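Long-range contact in cytochrome c (Chlorobaculum tepidum, PDB 3A9F), which probably carries electrons through a single covalently bound heme c as part of the green-bacterial P840 photosynthetic reaction centre: residues F25-C38 with D80-F92. Sequence-based numbering, arbitrary orientation.
With HEC (heme c), chain C.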
ATOM      1  N   PHE A  25      -4.494  14.973  -3.666  1.00 21.66           N
ATOM      2  CA  PHE A  25      -3.440  13.966  -3.489  1.00 20.80           C
ATOM      3  C   PHE A  25      -2.748  13.670  -4.806  1.00 20.95           C
ATOM      4  O   PHE A  25      -3.405  13.500  -5.842  1.00 21.66           O
ATOM      5  CB  PHE A  25      -4.098  12.707  -2.928  1.00 19.82           C
ATOM      6  CG  PHE A  25      -3.146  11.565  -2.610  1.00 18.92           C
ATOM      7  CD1 PHE A  25      -2.380  11.552  -1.449  1.00 20.59           C
ATOM      8  CD2 PHE A  25      -3.088  10.461  -3.446  1.00 19.32           C
ATOM      9  CE1 PHE A  25      -1.526  10.462  -1.188  1.00 21.35           C
ATOM     10  CE2 PHE A  25      -2.269   9.380  -3.164  1.00 21.09           C
ATOM     11  CZ  PHE A  25      -1.503   9.388  -2.033  1.00 21.87           C
ATOM     12  N   ASP A  26      -1.419  13.568  -4.756  1.00 20.58           N
ATOM     13  CA  ASP A  26      -0.622  13.285  -5.945  1.00 21.14           C
ATOM     14  C   ASP A  26      -0.509  11.769  -6.099  1.00 20.34           C
ATOM     15  O   ASP A  26       0.389  11.109  -5.550  1.00 19.87           O
ATOM     16  CB  ASP A  26       0.752  13.949  -5.857  1.00 22.11           C
ATOM     17  CG  ASP A  26       1.558  13.814  -7.140  1.00 24.41           C
ATOM     18  OD1 ASP A  26       1.226  12.962  -7.990  1.00 25.19           O
ATOM     19  OD2 ASP A  26       2.539  14.581  -7.292  1.00 29.48           O
ATOM     20  N   PHE A  27      -1.430  11.210  -6.870  1.00 20.72           N
ATOM     21  CA  PHE A  27      -1.440   9.771  -7.093  1.00 21.43           C
ATOM     22  C   PHE A  27      -0.243   9.285  -7.902  1.00 21.16           C
ATOM     23  O   PHE A  27       0.205   8.146  -7.730  1.00 21.24           O
ATOM     24  CB  PHE A  27      -2.745   9.338  -7.757  1.00 21.97           C
ATOM     25  CG  PHE A  27      -3.929   9.403  -6.836  1.00 23.49           C
ATOM     26  CD1 PHE A  27      -4.206   8.356  -5.955  1.00 24.20           C
ATOM     27  CD2 PHE A  27      -4.781  10.509  -6.864  1.00 23.53           C
ATOM     28  CE1 PHE A  27      -5.311   8.417  -5.094  1.00 24.26           C
ATOM     29  CE2 PHE A  27      -5.888  10.586  -5.998  1.00 24.22           C
ATOM     30  CZ  PHE A  27      -6.155   9.537  -5.120  1.00 24.84           C
ATOM     31  N   ASP A  28       0.284  10.134  -8.784  1.00 21.97           N
ATOM     32  CA  ASP A  28       1.433   9.732  -9.607  1.00 23.10           C
ATOM     33  C   ASP A  28       2.660   9.520  -8.740  1.00 21.46           C
ATOM     34  O   ASP A  28       3.378   8.513  -8.892  1.00 21.26           O
ATOM     35  CB  ASP A  28       1.722  10.771 -10.699  1.00 24.82           C
ATOM     36  CG  ASP A  28       0.624  10.845 -11.759  1.00 29.59           C
ATOM     37  OD1 ASP A  28      -0.089   9.837 -11.991  1.00 33.29           O
ATOM     38  OD2 ASP A  28       0.482  11.926 -12.372  1.00 36.53           O
ATOM     39  N   ALA A  29       2.902  10.452  -7.821  1.00 20.90           N
ATOM     40  CA  ALA A  29       4.019  10.340  -6.889  1.00 19.95           C
ATOM     41  C   ALA A  29       3.800   9.150  -5.960  1.00 18.08           C
ATOM     42  O   ALA A  29       4.749   8.427  -5.637  1.00 18.22           O
ATOM     43  CB  ALA A  29       4.179  11.625  -6.087  1.00 20.58           C
ATOM     44  N   ALA A  30       2.555   8.921  -5.552  1.00 18.01           N
ATOM     45  CA  ALA A  30       2.247   7.787  -4.675  1.00 16.94           C
ATOM     46  C   ALA A  30       2.559   6.467  -5.357  1.00 17.02           C
ATOM     47  O   ALA A  30       3.145   5.580  -4.744  1.00 16.67           O
ATOM     48  CB  ALA A  30       0.794   7.824  -4.241  1.00 17.67           C
ATOM     49  N   LYS A  31       2.221   6.345  -6.643  1.00 17.29           N
ATOM     50  CA  LYS A  31       2.515   5.118  -7.385  1.00 18.30           C
ATOM     51  C   LYS A  31       4.015   4.860  -7.428  1.00 17.39           C
ATOM     52  O   LYS A  31       4.459   3.712  -7.310  1.00 17.84           O
ATOM     53  CB  LYS A  31       1.966   5.210  -8.814  1.00 19.92           C
ATOM     54  CG  LYS A  31       2.163   3.933  -9.657  1.00 23.30           C
ATOM     55  CD  LYS A  31       1.611   4.137 -11.078  1.00 29.11           C
ATOM     56  CE  LYS A  31       1.798   2.906 -11.946  1.00 33.27           C
ATOM     57  NZ  LYS A  31       3.223   2.733 -12.336  1.00 37.29           N
ATOM     58  N   LYS A  32       4.806   5.917  -7.590  1.00 17.32           N
ATOM     59  CA  LYS A  32       6.255   5.759  -7.606  1.00 16.93           C
ATOM     60  C   LYS A  32       6.748   5.212  -6.276  1.00 16.50           C
ATOM     61  O   LYS A  32       7.617   4.332  -6.255  1.00 16.84           O
ATOM     62  CB  LYS A  32       6.930   7.086  -7.944  1.00 17.78           C
ATOM     63  CG  LYS A  32       6.701   7.492  -9.380  1.00 20.11           C
ATOM     64  CD  LYS A  32       7.359   8.815  -9.702  1.00 23.73           C
ATOM     65  CE  LYS A  32       7.044   9.225 -11.151  1.00 28.26           C
ATOM     66  NZ  LYS A  32       7.639  10.531 -11.495  1.00 32.94           N
ATOM     67  N   LEU A  33       6.189   5.703  -5.174  1.00 16.18           N
ATOM     68  CA  LEU A  33       6.585   5.220  -3.855  1.00 15.59           C
ATOM     69  C   LEU A  33       6.176   3.757  -3.622  1.00 15.82           C
ATOM     70  O   LEU A  33       6.942   2.987  -3.059  1.00 15.67           O
ATOM     71  CB  LEU A  33       6.019   6.139  -2.782  1.00 16.25           C
ATOM     72  CG  LEU A  33       6.573   5.903  -1.362  1.00 16.24           C
ATOM     73  CD1 LEU A  33       8.104   6.009  -1.281  1.00 17.96           C
ATOM     74  CD2 LEU A  33       5.876   6.838  -0.390  1.00 19.38           C
ATOM     75  N   VAL A  34       4.984   3.378  -4.081  1.00 15.89           N
ATOM     76  CA  VAL A  34       4.567   1.970  -4.055  1.00 16.29           C
ATOM     77  C   VAL A  34       5.560   1.114  -4.830  1.00 16.49           C
ATOM     78  O   VAL A  34       5.983   0.049  -4.358  1.00 16.56           O
ATOM     79  CB  VAL A  34       3.133   1.788  -4.640  1.00 16.52           C
ATOM     80  CG1 VAL A  34       2.787   0.310  -4.769  1.00 18.42           C
ATOM     81  CG2 VAL A  34       2.107   2.513  -3.783  1.00 18.00           C
ATOM     82  N   ASP A  35       5.956   1.595  -6.009  1.00 16.83           N
ATOM     83  CA  ASP A  35       6.883   0.838  -6.850  1.00 17.92           C
ATOM     84  C   ASP A  35       8.216   0.628  -6.142  1.00 17.20           C
ATOM     85  O   ASP A  35       8.781  -0.464  -6.184  1.00 18.39           O
ATOM     86  CB  ASP A  35       7.117   1.559  -8.181  1.00 18.89           C
ATOM     87  CG  ASP A  35       5.936   1.469  -9.144  1.00 21.78           C
ATOM     88  OD1 ASP A  35       4.945   0.745  -8.882  1.00 25.19           O
ATOM     89  OD2 ASP A  35       6.010   2.164 -10.185  1.00 27.85           O
ATOM     90  N   VAL A  36       8.705   1.667  -5.468  1.00 16.50           N
ATOM     91  CA  VAL A  36       9.969   1.567  -4.744  1.00 16.06           C
ATOM     92  C   VAL A  36       9.849   0.637  -3.521  1.00 15.99           C
ATOM     93  O   VAL A  36      10.711  -0.230  -3.317  1.00 17.49           O
ATOM     94  CB  VAL A  36      10.468   2.975  -4.293  1.00 16.01           C
ATOM     95  CG1 VAL A  36      11.703   2.872  -3.394  1.00 17.14           C
ATOM     96  CG2 VAL A  36      10.778   3.841  -5.494  1.00 18.40           C
ATOM     97  N   ARG A  37       8.804   0.815  -2.716  1.00 15.53           N
ATOM     98  CA  ARG A  37       8.751   0.122  -1.433  1.00 14.95           C
ATOM     99  C   ARG A  37       8.241  -1.311  -1.529  1.00 15.00           C
ATOM    100  O   ARG A  37       8.604  -2.137  -0.703  1.00 16.98           O
ATOM    101  CB  ARG A  37       7.897   0.889  -0.423  1.00 14.79           C
ATOM    102  CG  ARG A  37       8.469   2.252  -0.028  1.00 14.78           C
ATOM    103  CD  ARG A  37       9.852   2.156   0.582  1.00 16.15           C
ATOM    104  NE  ARG A  37      10.262   3.447   1.135  1.00 16.93           N
ATOM    105  CZ  ARG A  37      11.503   3.937   1.070  1.00 16.51           C
ATOM    106  NH1 ARG A  37      12.460   3.283   0.421  1.00 17.53           N
ATOM    107  NH2 ARG A  37      11.792   5.099   1.649  1.00 19.13           N
ATOM    108  N   CYS A  38       7.400  -1.605  -2.513  1.00 14.87           N
ATOM    109  CA  CYS A  38       6.704  -2.888  -2.540  1.00 15.37           C
ATOM    110  C   CYS A  38       7.249  -3.849  -3.587  1.00 16.14           C
ATOM    111  O   CYS A  38       6.611  -4.865  -3.873  1.00 18.38           O
ATOM    112  CB  CYS A  38       5.196  -2.678  -2.723  1.00 16.21           C
ATOM    113  SG  CYS A  38       4.451  -1.656  -1.440  1.00 16.74           S
ATOM    114  N   ASP A  80       5.335   6.832   4.534  1.00 15.69           N
ATOM    115  CA  ASP A  80       5.292   5.969   3.358  1.00 15.29           C
ATOM    116  C   ASP A  80       4.056   5.068   3.445  1.00 14.59           C
ATOM    117  O   ASP A  80       3.364   4.851   2.451  1.00 15.00           O
ATOM    118  CB  ASP A  80       6.503   5.023   3.295  1.00 16.11           C
ATOM    119  CG  ASP A  80       7.832   5.688   3.005  1.00 18.50           C
ATOM    120  OD1 ASP A  80       7.867   6.834   2.543  1.00 19.48           O
ATOM    121  OD2 ASP A  80       8.877   4.988   3.220  1.00 19.81           O
ATOM    122  N   ALA A  81       3.795   4.508   4.630  1.00 14.27           N
ATOM    123  CA  ALA A  81       2.683   3.579   4.781  1.00 14.73           C
ATOM    124  C   ALA A  81       1.364   4.273   4.497  1.00 14.50           C
ATOM    125  O   ALA A  81       0.477   3.670   3.895  1.00 15.30           O
ATOM    126  CB  ALA A  81       2.682   2.972   6.168  1.00 15.36           C
ATOM    127  N   LYS A  82       1.231   5.539   4.908  1.00 14.55           N
ATOM    128  CA  LYS A  82      -0.003   6.279   4.621  1.00 14.83           C
ATOM    129  C   LYS A  82      -0.190   6.466   3.118  1.00 14.81           C
ATOM    130  O   LYS A  82      -1.267   6.192   2.566  1.00 15.94           O
ATOM    131  CB  LYS A  82       0.022   7.646   5.312  1.00 15.96           C
ATOM    132  CG  LYS A  82      -0.089   7.591   6.829  1.00 17.38           C
ATOM    133  CD  LYS A  82       0.166   8.987   7.384  1.00 19.92           C
ATOM    134  CE  LYS A  82      -0.047   9.139   8.861  1.00 22.35           C
ATOM    135  NZ  LYS A  82       0.249  10.544   9.246  1.00 23.06           N
ATOM    136  N   THR A  83       0.866   6.918   2.442  1.00 14.20           N
ATOM    137  CA  THR A  83       0.808   7.162   0.994  1.00 14.78           C
ATOM    138  C   THR A  83       0.515   5.888   0.219  1.00 14.53           C
ATOM    139  O   THR A  83      -0.312   5.872  -0.691  1.00 15.81           O
ATOM    140  CB  THR A  83       2.130   7.789   0.557  1.00 14.25           C
ATOM    141  OG1 THR A  83       2.264   9.061   1.205  1.00 15.89           O
ATOM    142  CG2 THR A  83       2.217   7.959  -0.959  1.00 15.49           C
ATOM    143  N   ILE A  84       1.220   4.823   0.577  1.00 14.71           N
ATOM    144  CA  ILE A  84       1.090   3.553  -0.104  1.00 15.22           C
ATOM    145  C   ILE A  84      -0.308   2.991   0.082  1.00 15.96           C
ATOM    146  O   ILE A  84      -0.917   2.516  -0.876  1.00 16.38           O
ATOM    147  CB  ILE A  84       2.174   2.568   0.404  1.00 15.28           C
ATOM    148  CG1 ILE A  84       3.544   3.017  -0.104  1.00 16.59           C
ATOM    149  CG2 ILE A  84       1.847   1.113  -0.028  1.00 16.31           C
ATOM    150  CD1 ILE A  84       4.724   2.340   0.601  1.00 18.25           C
ATOM    151  N   GLY A  85      -0.831   3.056   1.302  1.00 16.17           N
ATOM    152  CA  GLY A  85      -2.190   2.565   1.552  1.00 17.11           C
ATOM    153  C   GLY A  85      -3.240   3.297   0.734  1.00 17.41           C
ATOM    154  O   GLY A  85      -4.154   2.681   0.192  1.00 18.27           O
ATOM    155  N   ILE A  86      -3.112   4.619   0.655  1.00 17.07           N
ATOM    156  CA  ILE A  86      -4.058   5.396  -0.140  1.00 17.71           C
ATOM    157  C   ILE A  86      -4.010   4.965  -1.604  1.00 17.76           C
ATOM    158  O   ILE A  86      -5.046   4.715  -2.212  1.00 18.80           O
ATOM    159  CB  ILE A  86      -3.775   6.900  -0.009  1.00 17.52           C
ATOM    160  CG1 ILE A  86      -4.156   7.386   1.398  1.00 18.74           C
ATOM    161  CG2 ILE A  86      -4.548   7.683  -1.096  1.00 19.45           C
ATOM    162  CD1 ILE A  86      -3.533   8.745   1.766  1.00 19.79           C
ATOM    163  N   TRP A  87      -2.814   4.854  -2.172  1.00 17.79           N
ATOM    164  CA  TRP A  87      -2.721   4.498  -3.588  1.00 18.22           C
ATOM    165  C   TRP A  87      -3.245   3.083  -3.824  1.00 18.41           C
ATOM    166  O   TRP A  87      -4.019   2.853  -4.760  1.00 19.58           O
ATOM    167  CB  TRP A  87      -1.286   4.643  -4.130  1.00 18.63           C
ATOM    168  CG  TRP A  87      -1.263   4.510  -5.618  1.00 19.54           C
ATOM    169  CD1 TRP A  87      -1.420   5.519  -6.528  1.00 20.86           C
ATOM    170  CD2 TRP A  87      -1.162   3.302  -6.370  1.00 21.65           C
ATOM    171  NE1 TRP A  87      -1.398   5.016  -7.803  1.00 22.75           N
ATOM    172  CE2 TRP A  87      -1.245   3.657  -7.737  1.00 23.16           C
ATOM    173  CE3 TRP A  87      -0.986   1.953  -6.026  1.00 22.76           C
ATOM    174  CZ2 TRP A  87      -1.160   2.709  -8.765  1.00 25.96           C
ATOM    175  CZ3 TRP A  87      -0.904   1.009  -7.044  1.00 25.78           C
ATOM    176  CH2 TRP A  87      -0.995   1.395  -8.401  1.00 26.92           C
ATOM    177  N   LEU A  88      -2.832   2.124  -2.993  1.00 18.62           N
ATOM    178  CA  LEU A  88      -3.315   0.757  -3.197  1.00 19.44           C
ATOM    179  C   LEU A  88      -4.837   0.689  -3.046  1.00 20.17           C
ATOM    180  O   LEU A  88      -5.513   0.009  -3.838  1.00 21.06           O
ATOM    181  CB  LEU A  88      -2.663  -0.202  -2.220  1.00 19.56           C
ATOM    182  CG  LEU A  88      -1.184  -0.466  -2.460  1.00 19.25           C
ATOM    183  CD1 LEU A  88      -0.607  -1.181  -1.232  1.00 20.28           C
ATOM    184  CD2 LEU A  88      -0.961  -1.271  -3.754  1.00 20.08           C
ATOM    185  N   HIS A  89      -5.377   1.398  -2.052  1.00 20.49           N
ATOM    186  CA  HIS A  89      -6.815   1.368  -1.821  1.00 21.47           C
ATOM    187  C   HIS A  89      -7.584   1.961  -3.011  1.00 21.76           C
ATOM    188  O   HIS A  89      -8.597   1.396  -3.451  1.00 23.27           O
ATOM    189  CB  HIS A  89      -7.156   2.100  -0.519  1.00 21.97           C
ATOM    190  CG  HIS A  89      -8.620   2.155  -0.240  1.00 24.74           C
ATOM    191  ND1 HIS A  89      -9.286   3.339  -0.032  1.00 26.39           N
ATOM    192  CD2 HIS A  89      -9.550   1.174  -0.168  1.00 28.56           C
ATOM    193  CE1 HIS A  89     -10.568   3.085   0.167  1.00 27.29           C
ATOM    194  NE2 HIS A  89     -10.754   1.779   0.093  1.00 29.68           N
ATOM    195  N   GLU A  90      -7.113   3.090  -3.541  1.00 22.03           N
ATOM    196  CA  GLU A  90      -7.893   3.834  -4.544  1.00 22.86           C
ATOM    197  C   GLU A  90      -7.601   3.489  -5.998  1.00 24.28           C
ATOM    198  O   GLU A  90      -8.460   3.705  -6.860  1.00 25.55           O
ATOM    199  CB  GLU A  90      -7.753   5.340  -4.319  1.00 22.86           C
ATOM    200  CG  GLU A  90      -8.249   5.746  -2.929  1.00 23.91           C
ATOM    201  CD  GLU A  90      -8.574   7.222  -2.745  1.00 24.59           C
ATOM    202  OE1 GLU A  90      -8.595   7.990  -3.732  1.00 26.92           O
ATOM    203  OE2 GLU A  90      -8.821   7.610  -1.583  1.00 24.98           O
ATOM    204  N   LYS A  91      -6.417   2.934  -6.272  1.00 24.57           N
ATOM    205  CA  LYS A  91      -5.950   2.785  -7.656  1.00 26.03           C
ATOM    206  C   LYS A  91      -5.507   1.390  -8.090  1.00 27.23           C
ATOM    207  O   LYS A  91      -5.506   1.100  -9.287  1.00 28.05           O
ATOM    208  CB  LYS A  91      -4.793   3.751  -7.936  1.00 26.10           C
ATOM    209  CG  LYS A  91      -5.098   5.234  -7.769  1.00 25.86           C
ATOM    210  CD  LYS A  91      -6.085   5.730  -8.809  1.00 27.77           C
ATOM    211  CE  LYS A  91      -6.272   7.220  -8.654  1.00 29.25           C
ATOM    212  NZ  LYS A  91      -7.359   7.721  -9.529  1.00 32.80           N
ATOM    213  N   PHE A  92      -5.119   0.532  -7.156  1.00 27.80           N
ATOM    214  CA  PHE A  92      -4.507  -0.748  -7.557  1.00 29.30           C
ATOM    215  C   PHE A  92      -5.508  -1.759  -8.121  1.00 30.90           C
ATOM    216  O   PHE A  92      -6.587  -1.916  -7.544  1.00 33.01           O
ATOM    217  CB  PHE A  92      -3.734  -1.355  -6.396  1.00 28.98           C
ATOM    218  CG  PHE A  92      -2.900  -2.559  -6.782  1.00 28.82           C
ATOM    219  CD1 PHE A  92      -1.862  -2.445  -7.705  1.00 29.62           C
ATOM    220  CD2 PHE A  92      -3.135  -3.793  -6.196  1.00 30.44           C
ATOM    221  CE1 PHE A  92      -1.079  -3.555  -8.048  1.00 29.47           C
ATOM    222  CE2 PHE A  92      -2.356  -4.909  -6.534  1.00 30.44           C
ATOM    223  CZ  PHE A  92      -1.332  -4.778  -7.455  1.00 29.57           C
ATOM    224  OXT PHE A  92      -5.264  -2.447  -9.132  1.00 32.43           O
TER
HETATM  225 FE   HEC C 207       5.308  -8.078   1.241  1.00 17.24          FE
HETATM  226  CHA HEC C 207       3.990 -11.208   1.526  1.00 18.58           C
HETATM  227  CHB HEC C 207       2.326  -6.966  -0.072  1.00 18.30           C
HETATM  228  CHC HEC C 207       6.622  -4.953   0.903  1.00 16.45           C
HETATM  229  CHD HEC C 207       8.208  -9.134   2.679  1.00 16.61           C
HETATM  230  NA  HEC C 207       3.527  -8.920   0.817  1.00 17.29           N
HETATM  231  C1A HEC C 207       3.170 -10.241   1.021  1.00 18.98           C
HETATM  232  C2A HEC C 207       1.787 -10.433   0.641  1.00 20.14           C
HETATM  233  C3A HEC C 207       1.326  -9.239   0.220  1.00 19.89           C
HETATM  234  C4A HEC C 207       2.407  -8.290   0.295  1.00 19.07           C
HETATM  235  CMA HEC C 207      -0.072  -8.870  -0.312  1.00 21.38           C
HETATM  236  CAA HEC C 207       1.027 -11.765   0.758  1.00 22.22           C
HETATM  237  CBA HEC C 207       0.418 -11.870   2.154  1.00 24.40           C
HETATM  238  CGA HEC C 207      -0.481 -13.068   2.279  1.00 25.89           C
HETATM  239  O1A HEC C 207      -0.175 -14.132   1.698  1.00 26.96           O
HETATM  240  O2A HEC C 207      -1.509 -12.950   2.968  1.00 27.95           O
HETATM  241  NB  HEC C 207       4.635  -6.304   0.486  1.00 16.18           N
HETATM  242  C1B HEC C 207       3.340  -6.048   0.067  1.00 16.69           C
HETATM  243  C2B HEC C 207       3.206  -4.629  -0.162  1.00 16.32           C
HETATM  244  C3B HEC C 207       4.395  -4.073   0.123  1.00 16.36           C
HETATM  245  C4B HEC C 207       5.307  -5.103   0.531  1.00 15.82           C
HETATM  246  CMB HEC C 207       1.875  -3.984  -0.603  1.00 18.37           C
HETATM  247  CAB HEC C 207       4.844  -2.609   0.148  1.00 16.21           C
HETATM  248  CBB HEC C 207       4.112  -1.896   1.314  1.00 17.67           C
HETATM  249  NC  HEC C 207       7.090  -7.218   1.693  1.00 16.21           N
HETATM  250  C1C HEC C 207       7.446  -5.911   1.438  1.00 16.02           C
HETATM  251  C2C HEC C 207       8.812  -5.717   1.839  1.00 15.16           C
HETATM  252  C3C HEC C 207       9.275  -6.901   2.306  1.00 15.26           C
HETATM  253  C4C HEC C 207       8.182  -7.836   2.256  1.00 15.53           C
HETATM  254  CMC HEC C 207       9.584  -4.412   1.619  1.00 16.12           C
HETATM  255  CAC HEC C 207      10.673  -7.284   2.843  1.00 16.43           C
HETATM  256  CBC HEC C 207      11.167  -6.373   3.996  1.00 17.22           C
HETATM  257  ND  HEC C 207       5.979  -9.875   1.977  1.00 16.57           N
HETATM  258  C1D HEC C 207       7.215 -10.071   2.571  1.00 17.09           C
HETATM  259  C2D HEC C 207       7.321 -11.432   3.036  1.00 18.64           C
HETATM  260  C3D HEC C 207       6.033 -12.068   2.676  1.00 18.95           C
HETATM  261  C4D HEC C 207       5.248 -11.052   2.030  1.00 17.18           C
HETATM  262  CMD HEC C 207       8.530 -12.008   3.751  1.00 18.17           C
HETATM  263  CAD HEC C 207       5.643 -13.520   2.954  0.60 20.06           C
HETATM  264  CBD HEC C 207       5.173 -13.687   4.395  0.60 22.19           C
HETATM  265  CGD HEC C 207       3.832 -13.036   4.551  0.60 24.17           C
HETATM  266  O1D HEC C 207       2.856 -13.486   3.902  0.60 25.06           O
HETATM  267  O2D HEC C 207       3.759 -12.037   5.308  0.60 26.55           O
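Trp87 has CG anti to its backbone N (chi1 -170°), and this sets the indole across helix 27-37, side by side with the Lys31 chain. Phe27 has CG anti to its carbonyl carbon (chi1 -72°), which places the ring among Ile86, Trp87, Glu90 and Lys91. Each aromatic is a knob in a hole of the other helix. Lys31 CB rests over one indole face, 3.9 Å from the centroid of the five-membered ring of Trp87. Val34 CG2 touches Trp87 CE3 at 3.9 Å, and Ala30 CB meets Trp87 CB. The Phe27 ring is sandwiched. Phe25 CD2 lies over one face, and Lys91 CE lies over the opposite face, with Lys91 NZ in a cation-pi contact 4.6 Å from the Phe27 centroid. Glu90 OE1 sits at the ring edge, while Glu90 OE2 accepts from Ala21 N.

These are the N- and C-terminal helices of the class I cytochrome c fold, crossing at -107° with axes 8.7 Å apart. Near the crossing, Ala30 CB lies 3.6 Å from Thr83 CG2. With an alanine in place of Trp87, Lys31 CB would lose the indole face it rests on, and a gap would probably open beside Val34 and Ala30.

Toward the heme, Ile84 CD1 packs on Arg37 CB. Arg37 NE gives a 2.9 Å salt-bridging hydrogen bond to Asp80 OD2, from above the carboxylate plane; Arg37 NH2 adds a weak one to the same oxygen. Cys38 SG is bonded to HEC CAB, and Ile84 CG2 lies 4.1 Å from Cys38 SG.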